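Protein toll (Drosophila melanogaster, PDB 4LXR) acts, through this leucine-rich-repeat extracellular part, as receptor for cleaved spaetzle, switching on Toll signalling in antifungal immunity and embryonic dorsal-ventral patterning. Local coordinates at residues 265-271 against 290-296; 278-284 against 301-307; 394-400 against 418-424. One frame throughout, in Å; residues are numbered along the deposited sequence.

Interaction 1: residues 265-271 against 290-296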
loop_
_atom_site.group_PDB
_atom_site.type_symbol
_atom_site.label_atom_id
_atom_site.label_comp_id
_atom_site.label_asym_id
_atom_site.label_seq_id
_atom_site.Cartn_x
_atom_site.Cartn_y
_atom_site.Cartn_z
ATOM N N ASN A 265 23.305 -20.363 30.163
ATOM C CA ASN A 265 23.437 -19.105 29.450
ATOM C C ASN A 265 22.467 -18.060 30.004
ATOM O O ASN A 265 21.431 -17.764 29.385
ATOM C CB ASN A 265 23.183 -19.327 27.963
ATOM C CG ASN A 265 23.849 -20.580 27.446
ATOM O OD1 ASN A 265 23.211 -21.619 27.308
ATOM N ND2 ASN A 265 25.151 -20.496 27.175
ATOM N N LYS A 266 22.819 -17.510 31.164
ATOM C CA LYS A 266 21.940 -16.629 31.942
ATOM C C LYS A 266 22.121 -15.140 31.634
ATOM O O LYS A 266 21.698 -14.276 32.404
ATOM C CB LYS A 266 22.166 -16.865 33.442
ATOM C CG LYS A 266 21.600 -18.178 33.944
ATOM C CD LYS A 266 20.109 -18.294 33.591
ATOM C CE LYS A 266 19.484 -19.487 34.302
ATOM N NZ LYS A 266 18.215 -19.890 33.653
ATOM N N HIS A 267 22.771 -14.844 30.522
ATOM C CA HIS A 267 22.915 -13.475 30.079
ATOM C C HIS A 267 22.256 -13.296 28.727
ATOM O O HIS A 267 22.428 -12.261 28.083
ATOM C CB HIS A 267 24.394 -13.077 30.039
ATOM C CG HIS A 267 24.988 -12.914 31.400
ATOM N ND1 HIS A 267 24.599 -11.905 32.253
ATOM C CD2 HIS A 267 25.900 -13.652 32.077
ATOM C CE1 HIS A 267 25.262 -12.013 33.392
ATOM N NE2 HIS A 267 26.057 -13.065 33.311
ATOM N N LEU A 268 21.512 -14.317 28.302
ATOM C CA LEU A 268 20.827 -14.274 27.008
ATOM C C LEU A 268 19.956 -13.032 26.915
ATOM O O LEU A 268 19.212 -12.708 27.842
ATOM C CB LEU A 268 19.951 -15.509 26.788
ATOM C CG LEU A 268 20.594 -16.813 26.315
ATOM C CD1 LEU A 268 19.537 -17.912 26.206
ATOM C CD2 LEU A 268 21.296 -16.597 24.985
ATOM N N ASN A 269 20.079 -12.333 25.800
ATOM C CA ASN A 269 19.277 -11.160 25.531
ATOM C C ASN A 269 18.331 -11.380 24.336
ATOM O O ASN A 269 17.252 -10.801 24.274
ATOM C CB ASN A 269 20.200 -9.947 25.293
ATOM C CG ASN A 269 19.439 -8.707 24.879
ATOM O OD1 ASN A 269 19.442 -8.334 23.706
ATOM N ND2 ASN A 269 18.762 -8.068 25.840
ATOM N N GLU A 270 18.743 -12.221 23.394
ATOM C CA GLU A 270 17.950 -12.469 22.190
ATOM C C GLU A 270 18.223 -13.875 21.681
ATOM O O GLU A 270 19.383 -14.281 21.571
ATOM C CB GLU A 270 18.253 -11.431 21.084
ATOM C CG GLU A 270 17.694 -11.803 19.688
ATOM C CD GLU A 270 17.479 -10.600 18.749
ATOM O OE1 GLU A 270 16.860 -10.781 17.673
ATOM O OE2 GLU A 270 17.914 -9.477 19.078
ATOM N N VAL A 271 17.157 -14.627 21.408
ATOM C CA VAL A 271 17.272 -15.921 20.731
ATOM C C VAL A 271 16.385 -15.934 19.484
ATOM O O VAL A 271 15.229 -15.491 19.534
ATOM C CB VAL A 271 16.912 -17.113 21.664
ATOM C CG1 VAL A 271 17.004 -18.425 20.904
ATOM C CG2 VAL A 271 17.840 -17.140 22.905
ATOM N N ASN A 290 13.429 -18.216 33.556
ATOM C CA ASN A 290 14.467 -17.823 34.510
ATOM C C ASN A 290 15.653 -17.102 33.877
ATOM O O ASN A 290 16.791 -17.288 34.292
ATOM C CB ASN A 290 14.951 -19.040 35.300
ATOM C CG ASN A 290 13.833 -19.696 36.090
ATOM O OD1 ASN A 290 13.442 -20.829 35.815
ATOM N ND2 ASN A 290 13.315 -18.982 37.078
ATOM N N GLN A 291 15.366 -16.278 32.876
ATOM C CA GLN A 291 16.375 -15.494 32.174
ATOM C C GLN A 291 16.228 -14.020 32.528
ATOM O O GLN A 291 15.295 -13.358 32.064
ATOM C CB GLN A 291 16.206 -15.692 30.663
ATOM C CG GLN A 291 16.583 -17.088 30.203
ATOM C CD GLN A 291 18.093 -17.284 30.150
ATOM O OE1 GLN A 291 18.860 -16.335 30.337
ATOM N NE2 GLN A 291 18.523 -18.511 29.887
ATOM N N PRO A 292 17.140 -13.494 33.359
ATOM C CA PRO A 292 16.915 -12.134 33.867
ATOM C C PRO A 292 17.142 -11.028 32.821
ATOM O O PRO A 292 16.651 -9.922 33.010
ATOM C CB PRO A 292 17.912 -12.022 35.037
ATOM C CG PRO A 292 19.006 -13.005 34.711
ATOM C CD PRO A 292 18.327 -14.136 33.959
ATOM N N GLU A 293 17.836 -11.321 31.725
ATOM C CA GLU A 293 18.172 -10.273 30.754
ATOM C C GLU A 293 17.564 -10.519 29.363
ATOM O O GLU A 293 17.877 -9.810 28.409
ATOM C CB GLU A 293 19.699 -10.112 30.653
ATOM C CG GLU A 293 20.359 -9.512 31.907
ATOM C CD GLU A 293 21.874 -9.772 31.976
ATOM O OE1 GLU A 293 22.442 -10.341 31.022
ATOM O OE2 GLU A 293 22.505 -9.402 32.988
ATOM N N LEU A 294 16.719 -11.536 29.245
ATOM C CA LEU A 294 16.144 -11.888 27.946
ATOM C C LEU A 294 15.087 -10.869 27.497
ATOM O O LEU A 294 14.145 -10.603 28.233
ATOM C CB LEU A 294 15.533 -13.280 28.017
ATOM C CG LEU A 294 14.888 -13.848 26.754
ATOM C CD1 LEU A 294 15.889 -13.916 25.573
ATOM C CD2 LEU A 294 14.355 -15.229 27.088
ATOM N N GLN A 295 15.261 -10.297 26.305
ATOM C CA GLN A 295 14.340 -9.284 25.796
ATOM C C GLN A 295 13.619 -9.660 24.505
ATOM O O GLN A 295 12.485 -9.243 24.294
ATOM C CB GLN A 295 15.049 -7.950 25.574
ATOM C CG GLN A 295 15.578 -7.295 26.824
ATOM C CD GLN A 295 16.262 -5.975 26.527
ATOM O OE1 GLN A 295 17.201 -5.923 25.736
ATOM N NE2 GLN A 295 15.787 -4.903 27.152
ATOM N N ILE A 296 14.278 -10.411 23.629
ATOM C CA ILE A 296 13.747 -10.631 22.281
ATOM C C ILE A 296 13.692 -12.105 21.892
ATOM O O ILE A 296 14.683 -12.845 22.042
ATOM C CB ILE A 296 14.602 -9.903 21.233
ATOM C CG1 ILE A 296 14.557 -8.395 21.477
ATOM C CG2 ILE A 296 14.126 -10.259 19.805
ATOM C CD1 ILE A 296 15.634 -7.634 20.747
HETATM O O HOH W 1 22.479 -9.800 28.536
HETATM O O HOH W 2 18.850 -13.630 30.328
#

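Interaction 2: residues 278-284 against 301-307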
loop_
_atom_site.group_PDB
_atom_site.type_symbol
_atom_site.label_atom_id
_atom_site.label_comp_id
_atom_site.label_asym_id
_atom_site.label_seq_id
_atom_site.Cartn_x
_atom_site.Cartn_y
_atom_site.Cartn_z
ATOM N N VAL A 278 11.871 -28.149 9.049
ATOM C CA VAL A 278 10.907 -29.228 9.269
ATOM C C VAL A 278 9.937 -28.790 10.366
ATOM O O VAL A 278 10.175 -27.798 11.039
ATOM C CB VAL A 278 11.583 -30.597 9.651
ATOM C CG1 VAL A 278 12.341 -31.177 8.470
ATOM C CG2 VAL A 278 12.482 -30.451 10.882
ATOM N N PRO A 279 8.821 -29.504 10.525
ATOM C CA PRO A 279 7.959 -29.155 11.659
ATOM C C PRO A 279 8.617 -29.430 13.010
ATOM O O PRO A 279 9.143 -30.513 13.259
ATOM C CB PRO A 279 6.743 -30.074 11.471
ATOM C CG PRO A 279 6.706 -30.344 10.003
ATOM C CD PRO A 279 8.145 -30.402 9.570
ATOM N N LEU A 280 8.580 -28.426 13.873
ATOM C CA LEU A 280 9.008 -28.569 15.254
ATOM C C LEU A 280 7.745 -28.382 16.095
ATOM O O LEU A 280 7.250 -27.267 16.240
ATOM C CB LEU A 280 10.058 -27.495 15.582
ATOM C CG LEU A 280 10.466 -27.260 17.035
ATOM C CD1 LEU A 280 11.039 -28.527 17.618
ATOM C CD2 LEU A 280 11.469 -26.123 17.126
ATOM N N ALA A 281 7.225 -29.480 16.635
ATOM C CA ALA A 281 5.884 -29.500 17.211
ATOM C C ALA A 281 5.723 -28.573 18.409
ATOM O O ALA A 281 4.715 -27.873 18.526
ATOM C CB ALA A 281 5.484 -30.916 17.572
ATOM N N THR A 282 6.715 -28.567 19.290
ATOM C CA THR A 282 6.679 -27.721 20.474
ATOM C C THR A 282 8.092 -27.428 20.982
ATOM O O THR A 282 9.073 -27.913 20.432
ATOM C CB THR A 282 5.909 -28.392 21.622
ATOM O OG1 THR A 282 5.596 -27.406 22.617
ATOM C CG2 THR A 282 6.752 -29.544 22.251
ATOM N N LEU A 283 8.181 -26.617 22.028
ATOM C CA LEU A 283 9.448 -26.334 22.685
ATOM C C LEU A 283 9.408 -26.955 24.088
ATOM O O LEU A 283 8.342 -27.030 24.712
ATOM C CB LEU A 283 9.680 -24.822 22.755
ATOM C CG LEU A 283 9.712 -24.125 21.389
ATOM C CD1 LEU A 283 9.642 -22.598 21.545
ATOM C CD2 LEU A 283 10.981 -24.531 20.638
ATOM N N PRO A 284 10.566 -27.426 24.579
ATOM C CA PRO A 284 10.635 -28.056 25.904
ATOM C C PRO A 284 10.223 -27.118 27.042
ATOM O O PRO A 284 10.256 -25.894 26.901
ATOM C CB PRO A 284 12.123 -28.442 26.036
ATOM C CG PRO A 284 12.832 -27.544 25.060
ATOM C CD PRO A 284 11.881 -27.386 23.915
ATOM N N ALA A 301 8.656 -22.091 13.430
ATOM C CA ALA A 301 9.111 -23.453 13.192
ATOM C C ALA A 301 7.948 -24.451 13.090
ATOM O O ALA A 301 8.113 -25.637 13.394
ATOM C CB ALA A 301 10.067 -23.860 14.295
ATOM N N GLU A 302 6.783 -23.968 12.652
ATOM C CA GLU A 302 5.542 -24.764 12.580
ATOM C C GLU A 302 5.111 -25.250 13.964
ATOM O O GLU A 302 4.620 -26.365 14.113
ATOM C CB GLU A 302 5.676 -25.972 11.652
ATOM C CG GLU A 302 6.595 -25.792 10.477
ATOM C CD GLU A 302 5.962 -25.006 9.387
ATOM O OE1 GLU A 302 6.289 -23.804 9.257
ATOM O OE2 GLU A 302 5.143 -25.601 8.658
ATOM N N LEU A 303 5.310 -24.417 14.978
ATOM C CA LEU A 303 5.031 -24.824 16.343
ATOM C C LEU A 303 3.534 -25.083 16.481
ATOM O O LEU A 303 2.706 -24.280 16.014
ATOM C CB LEU A 303 5.504 -23.735 17.324
ATOM C CG LEU A 303 7.021 -23.539 17.420
ATOM C CD1 LEU A 303 7.381 -22.150 17.981
ATOM C CD2 LEU A 303 7.678 -24.669 18.242
ATOM N N GLN A 304 3.197 -26.211 17.102
ATOM C CA GLN A 304 1.802 -26.627 17.239
ATOM C C GLN A 304 1.211 -26.185 18.576
ATOM O O GLN A 304 0.014 -25.914 18.673
ATOM C CB GLN A 304 1.668 -28.146 17.068
ATOM C CG GLN A 304 1.550 -28.582 15.619
ATOM C CD GLN A 304 1.623 -30.081 15.456
ATOM O OE1 GLN A 304 2.572 -30.599 14.875
ATOM N NE2 GLN A 304 0.617 -30.793 15.970
ATOM N N SER A 305 2.063 -26.113 19.597
ATOM C CA SER A 305 1.655 -25.662 20.923
ATOM C C SER A 305 2.874 -25.269 21.756
ATOM O O SER A 305 4.007 -25.652 21.437
ATOM C CB SER A 305 0.851 -26.754 21.640
ATOM O OG SER A 305 1.638 -27.908 21.837
ATOM N N LEU A 306 2.637 -24.483 22.804
ATOM C CA LEU A 306 3.696 -24.054 23.713
ATOM C C LEU A 306 3.344 -24.444 25.151
ATOM O O LEU A 306 2.169 -24.473 25.525
ATOM C CB LEU A 306 3.881 -22.540 23.631
ATOM C CG LEU A 306 4.197 -21.966 22.249
ATOM C CD1 LEU A 306 4.211 -20.433 22.289
ATOM C CD2 LEU A 306 5.515 -22.522 21.714
ATOM N N PRO A 307 4.362 -24.752 25.966
ATOM C CA PRO A 307 4.092 -25.041 27.376
ATOM C C PRO A 307 3.949 -23.736 28.148
ATOM O O PRO A 307 4.693 -22.780 27.869
ATOM C CB PRO A 307 5.364 -25.779 27.829
ATOM C CG PRO A 307 6.454 -25.170 26.967
ATOM C CD PRO A 307 5.787 -24.894 25.621
HETATM O O HOH W 3 2.435 -29.656 20.355
#

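Interaction 3: residues 394-400 against 418-424. With NAG (2-acetamido-2-deoxy-beta-D-glucopyranose), chain E.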
loop_
_atom_site.group_PDB
_atom_site.type_symbol
_atom_site.label_atom_id
_atom_site.label_comp_id
_atom_site.label_asym_id
_atom_site.label_seq_id
_atom_site.Cartn_x
_atom_site.Cartn_y
_atom_site.Cartn_z
ATOM N N MET A 394 -6.215 -7.298 13.845
ATOM C CA MET A 394 -6.957 -8.550 13.875
ATOM C C MET A 394 -7.566 -8.832 12.518
ATOM O O MET A 394 -8.630 -9.470 12.409
ATOM C CB MET A 394 -8.039 -8.531 14.955
ATOM C CG MET A 394 -7.484 -8.275 16.353
ATOM S SD MET A 394 -8.710 -8.548 17.627
ATOM C CE MET A 394 -9.069 -10.285 17.458
ATOM N N SER A 395 -6.872 -8.355 11.488
ATOM C CA SER A 395 -7.283 -8.557 10.099
ATOM C C SER A 395 -7.357 -10.021 9.730
ATOM O O SER A 395 -6.558 -10.828 10.211
ATOM C CB SER A 395 -6.279 -7.878 9.171
ATOM O OG SER A 395 -5.981 -6.594 9.664
ATOM N N ARG A 396 -8.300 -10.348 8.851
ATOM C CA ARG A 396 -8.429 -11.686 8.293
ATOM C C ARG A 396 -8.516 -12.741 9.400
ATOM O O ARG A 396 -7.710 -13.675 9.461
ATOM C CB ARG A 396 -7.287 -11.982 7.306
ATOM C CG ARG A 396 -7.340 -11.126 6.020
ATOM C CD ARG A 396 -6.101 -11.290 5.132
ATOM N NE ARG A 396 -4.887 -10.997 5.889
ATOM C CZ ARG A 396 -4.366 -9.784 6.037
ATOM N NH1 ARG A 396 -4.911 -8.733 5.446
ATOM N NH2 ARG A 396 -3.292 -9.626 6.778
ATOM N N ASN A 397 -9.487 -12.547 10.290
ATOM C CA ASN A 397 -9.938 -13.585 11.208
ATOM C C ASN A 397 -11.367 -13.975 10.806
ATOM O O ASN A 397 -11.743 -13.779 9.663
ATOM C CB ASN A 397 -9.839 -13.109 12.660
ATOM C CG ASN A 397 -8.441 -13.295 13.245
ATOM O OD1 ASN A 397 -8.184 -14.281 13.934
ATOM N ND2 ASN A 397 -7.533 -12.352 12.971
ATOM N N ARG A 398 -12.148 -14.537 11.723
ATOM C CA ARG A 398 -13.558 -14.846 11.469
ATOM C C ARG A 398 -14.407 -14.131 12.514
ATOM O O ARG A 398 -15.382 -14.690 13.021
ATOM C CB ARG A 398 -13.830 -16.349 11.564
ATOM C CG ARG A 398 -12.886 -17.254 10.753
ATOM C CD ARG A 398 -12.778 -16.856 9.292
ATOM N NE ARG A 398 -14.076 -16.857 8.629
ATOM C CZ ARG A 398 -14.526 -15.884 7.842
ATOM N NH1 ARG A 398 -13.787 -14.803 7.608
ATOM N NH2 ARG A 398 -15.729 -15.990 7.291
ATOM N N LEU A 399 -14.030 -12.900 12.848
ATOM C CA LEU A 399 -14.683 -12.181 13.943
ATOM C C LEU A 399 -16.130 -11.920 13.614
ATOM O O LEU A 399 -16.443 -11.441 12.533
ATOM C CB LEU A 399 -13.979 -10.855 14.231
ATOM C CG LEU A 399 -12.581 -10.964 14.831
ATOM C CD1 LEU A 399 -12.012 -9.562 15.095
ATOM C CD2 LEU A 399 -12.705 -11.753 16.117
ATOM N N ARG A 400 -17.010 -12.251 14.547
ATOM C CA ARG A 400 -18.435 -12.078 14.336
ATOM C C ARG A 400 -19.050 -11.253 15.475
ATOM O O ARG A 400 -19.956 -10.449 15.251
ATOM C CB ARG A 400 -19.120 -13.442 14.164
ATOM C CG ARG A 400 -20.530 -13.535 14.716
ATOM C CD ARG A 400 -21.525 -14.008 13.664
ATOM N NE ARG A 400 -22.906 -13.947 14.149
ATOM C CZ ARG A 400 -23.636 -12.833 14.181
ATOM N NH1 ARG A 400 -23.116 -11.684 13.757
ATOM N NH2 ARG A 400 -24.881 -12.864 14.641
ATOM N N LEU A 418 -9.648 -4.142 11.955
ATOM C CA LEU A 418 -10.544 -5.277 12.011
ATOM C C LEU A 418 -10.992 -5.662 10.614
ATOM O O LEU A 418 -12.042 -6.282 10.446
ATOM C CB LEU A 418 -11.763 -4.970 12.896
ATOM C CG LEU A 418 -11.439 -4.734 14.376
ATOM C CD1 LEU A 418 -12.690 -4.384 15.154
ATOM C CD2 LEU A 418 -10.723 -5.948 15.005
ATOM N N ASP A 419 -10.187 -5.316 9.611
ATOM C CA ASP A 419 -10.566 -5.572 8.220
ATOM C C ASP A 419 -10.632 -7.071 7.861
ATOM O O ASP A 419 -9.847 -7.856 8.366
ATOM C CB ASP A 419 -9.615 -4.841 7.265
ATOM C CG ASP A 419 -8.148 -4.979 7.679
ATOM O OD1 ASP A 419 -7.852 -4.836 8.876
ATOM O OD2 ASP A 419 -7.286 -5.238 6.813
ATOM N N HIS A 420 -11.562 -7.438 6.972
ATOM C CA HIS A 420 -11.700 -8.807 6.457
ATOM C C HIS A 420 -12.158 -9.773 7.555
ATOM O O HIS A 420 -11.506 -10.766 7.855
ATOM C CB HIS A 420 -10.395 -9.303 5.796
ATOM C CG HIS A 420 -9.765 -8.306 4.870
ATOM N ND1 HIS A 420 -10.374 -7.874 3.711
ATOM C CD2 HIS A 420 -8.579 -7.656 4.935
ATOM C CE1 HIS A 420 -9.595 -7.000 3.102
ATOM N NE2 HIS A 420 -8.494 -6.856 3.821
ATOM N N ASN A 421 -13.280 -9.449 8.167
ATOM C CA ASN A 421 -13.870 -10.297 9.183
ATOM C C ASN A 421 -15.354 -10.467 8.870
ATOM O O ASN A 421 -15.779 -10.176 7.749
ATOM C CB ASN A 421 -13.619 -9.699 10.574
ATOM C CG ASN A 421 -12.253 -10.078 11.120
ATOM O OD1 ASN A 421 -12.028 -11.241 11.448
ATOM N ND2 ASN A 421 -11.331 -9.110 11.207
ATOM N N ASP A 422 -16.140 -10.939 9.835
ATOM C CA ASP A 422 -17.576 -11.132 9.616
ATOM C C ASP A 422 -18.374 -10.254 10.560
ATOM O O ASP A 422 -19.392 -10.675 11.105
ATOM C CB ASP A 422 -17.973 -12.591 9.836
ATOM C CG ASP A 422 -17.596 -13.478 8.673
ATOM O OD1 ASP A 422 -18.021 -13.181 7.538
ATOM O OD2 ASP A 422 -16.874 -14.471 8.895
ATOM N N ILE A 423 -17.896 -9.034 10.769
ATOM C CA ILE A 423 -18.494 -8.139 11.746
ATOM C C ILE A 423 -19.708 -7.401 11.206
ATOM O O ILE A 423 -19.606 -6.647 10.236
ATOM C CB ILE A 423 -17.468 -7.113 12.239
ATOM C CG1 ILE A 423 -16.251 -7.838 12.821
ATOM C CG2 ILE A 423 -18.100 -6.187 13.252
ATOM C CD1 ILE A 423 -15.017 -6.972 12.922
ATOM N N ASP A 424 -20.862 -7.610 11.834
ATOM C CA ASP A 424 -22.058 -6.863 11.436
ATOM C C ASP A 424 -22.588 -5.926 12.535
ATOM O O ASP A 424 -23.542 -5.171 12.319
ATOM C CB ASP A 424 -23.157 -7.813 10.917
ATOM C CG ASP A 424 -23.720 -8.724 11.997
ATOM O OD1 ASP A 424 -23.203 -8.724 13.138
ATOM O OD2 ASP A 424 -24.685 -9.462 11.695
HETATM C C1 NAG E . -13.157 -9.975 2.148
HETATM C C2 NAG E . -12.182 -10.101 0.963
HETATM C C3 NAG E . -12.133 -11.544 0.459
HETATM C C4 NAG E . -11.859 -12.513 1.603
HETATM C C5 NAG E . -12.896 -12.294 2.700
HETATM C C6 NAG E . -12.708 -13.194 3.899
HETATM C C7 NAG E . -11.919 -8.045 -0.366
HETATM C C8 NAG E . -12.435 -7.252 -1.529
HETATM N N2 NAG E . -12.548 -9.201 -0.120
HETATM O O3 NAG E . -11.130 -11.635 -0.545
HETATM O O4 NAG E . -11.971 -13.857 1.148
HETATM O O5 NAG E . -12.811 -10.941 3.168
HETATM O O6 NAG E . -11.457 -12.958 4.532
HETATM O O7 NAG E . -10.978 -7.656 0.320
HETATM O O HOH W 4 -4.717 -5.725 6.218
HETATM O O HOH W 5 -10.999 -13.436 7.001
HETATM O O HOH W 6 -20.636 -7.809 15.312
#

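Interaction 1: residues 265-271 against 290-296
The imidazole of H267 meets the carboxylate of E293 at its edge. E293 OE1 lies in the ring plane, and H267 ND1 donates to it over 2.9 Å. A weaker bond runs from ND1 to E293 OE2. Ring and carboxylate planes are 37° apart, and OE1 is met on its syn side. Water 1 joins E293 OE1 to H267 O.

The amides of N269 and Q295 meet further along, their planes 56° apart. N269 ND2 gives one N-H to Q295 OE1 at 2.7 Å, and this oxygen lies in the plane of the N269 amide. N269 ND2 also donates to E293 O at 3.2 Å, nearly along the C=O axis. N269 has CG anti to the backbone N (chi1 175°), which puts the amide across the chain of the next repeat. A third amide, that of Q291, sends NE2 to N265 O at 3.0 Å, coming from above the carbonyl plane. Its OE1 takes a bond from water 2, which also donates to L268 O and accepts from E293 N.

These groups lie on the approach to the parallel strands of two consecutive leucine-rich repeats, LRR 6 and LRR 7. E270 and I296 form the parallel bridge, with both side chains on the same face. N269 O accepts from both Q295 N and I296 N, and V271 N donates to I296 O at 3.1 Å. The extended E270 side chain crosses I296, with OE2 3.4 Å from I296 CD1. E270 OE1 is held by R272, and a sugar of an attached glycan touches I296. At the other end of the contact K266 lies beside N290, and its NZ donates to N290 O at 3.0 Å.

Interaction 2: residues 278-284 against 301-307
L280 and L303 lie side by side and point the same way, with L280 CG 4.0 Å from L303 CD2. They belong to consecutive turns of the leucine-rich-repeat solenoid, LRR 6 and LRR 7, whose leucines stack inside the coil. L283 crosses L303 at about a right angle. Its CG meets the same methyl, L303 CD2, at 3.8 Å, so one branch of L303 packs against two leucines of the previous turn. L283 and L306 again run alongside each other in the same direction, and they meet through L283 CD1 and L306 CD2. L280 has CG anti to the backbone N (chi1 168°), and its CB and CD2 both touch the methyl of A301.

A301 stands two residues before L303, where a leucine-rich repeat usually has its buried asparagine. It has no amide to offer. Its backbone O accepts from L280 N at 2.9 Å, and N325 of the following turn takes up the N-H groups of A301 and L303.

The outer side of the contact is more polar. A281 O accepts from Q304 N at 2.7 Å and, more weakly, from S305 N. Water 3 lies between A281 O and S305 OG, but its bond to A281 O is weak. The P307 ring packs its CG and CD against L283 O. T282 has OG1 anti to the backbone N (chi1 -165°), which turns the hydroxyl to the next turn. T282 OG1 donates to S305 O at 2.6 Å, coming in above the carbonyl plane (46° out of it).

Interaction 3: residues 394-400 against 418-424
N421 points its side-chain amide into the turn of 394-400. N421 ND2 donates to M394 O at 3.0 Å, with an angle of 171° at the hydrogen. The other N-H goes to L418 O in its own turn. Both acceptors lie in the amide plane, which fixes the rotation of the amide. M394 O also takes a weak bond from N397 ND2. N421 OD1 faces L399 N, but its placement is less sure. L399 lies alongside N421, and L399 CD1 packs 3.8 Å from L418 CD2. With an alanine here, M394 O would probably be left, among side-chain donors, with the weak N397 bond, L418 O would lose a donor, and a gap would open beside L399.

N421 and N397 are the buried asparagines of consecutive leucine-rich repeats, LRR 12 and LRR 11. Such asparagines form a ladder along the solenoid: N397 bonds L375 and L370 of the turn before.

On one side of this ladder, D419 has CG in the crowded position between backbone N and carbonyl carbon (chi1 44°). This brings OD1 to S395 OG, which donates to it at 2.7 Å from above the carboxylate plane. R396 and H420 run side by side, R396 CG lying 3.6 Å from H420 CB. The R396 guanidinium turns back to D372, and water 4 links its NH1 to D419 OD2. H420 ND1 bonds N455.

On the other side R398 is bent at chi2 and chi3, curling its guanidinium over D422. D422 OD2 forms a salt bridge over one face, modelled so close to NH2 that the exact distance is doubtful. R398 NH1 donates instead to N397 O. R400 NH1 forms a second salt bridge, whose hydrogen bond is weak, to D424 OD1, which sits at the guanidinium edge and also accepts from Q426 N.

Overall arrangement
From the N terminus, the chain passes 265-271, then 278-284, then 290-296 and 301-307. Interactions 1 and 2 therefore cross: each closes one turn of the solenoid, and their segments alternate. Both join the LRR 6 turn to the LRR 7 turn. Interaction 1 does so on the way into the strands 270-273 and 296-299, interaction 2 in the loops that follow those strands. Their centres are 20 Å apart and they do not touch. Interaction 3 comes later in the chain, in series with both. It closes the turn between LRR 11 and LRR 12, just after strands 391-393 and 415-417. Its centre is 36 Å from that of interaction 1.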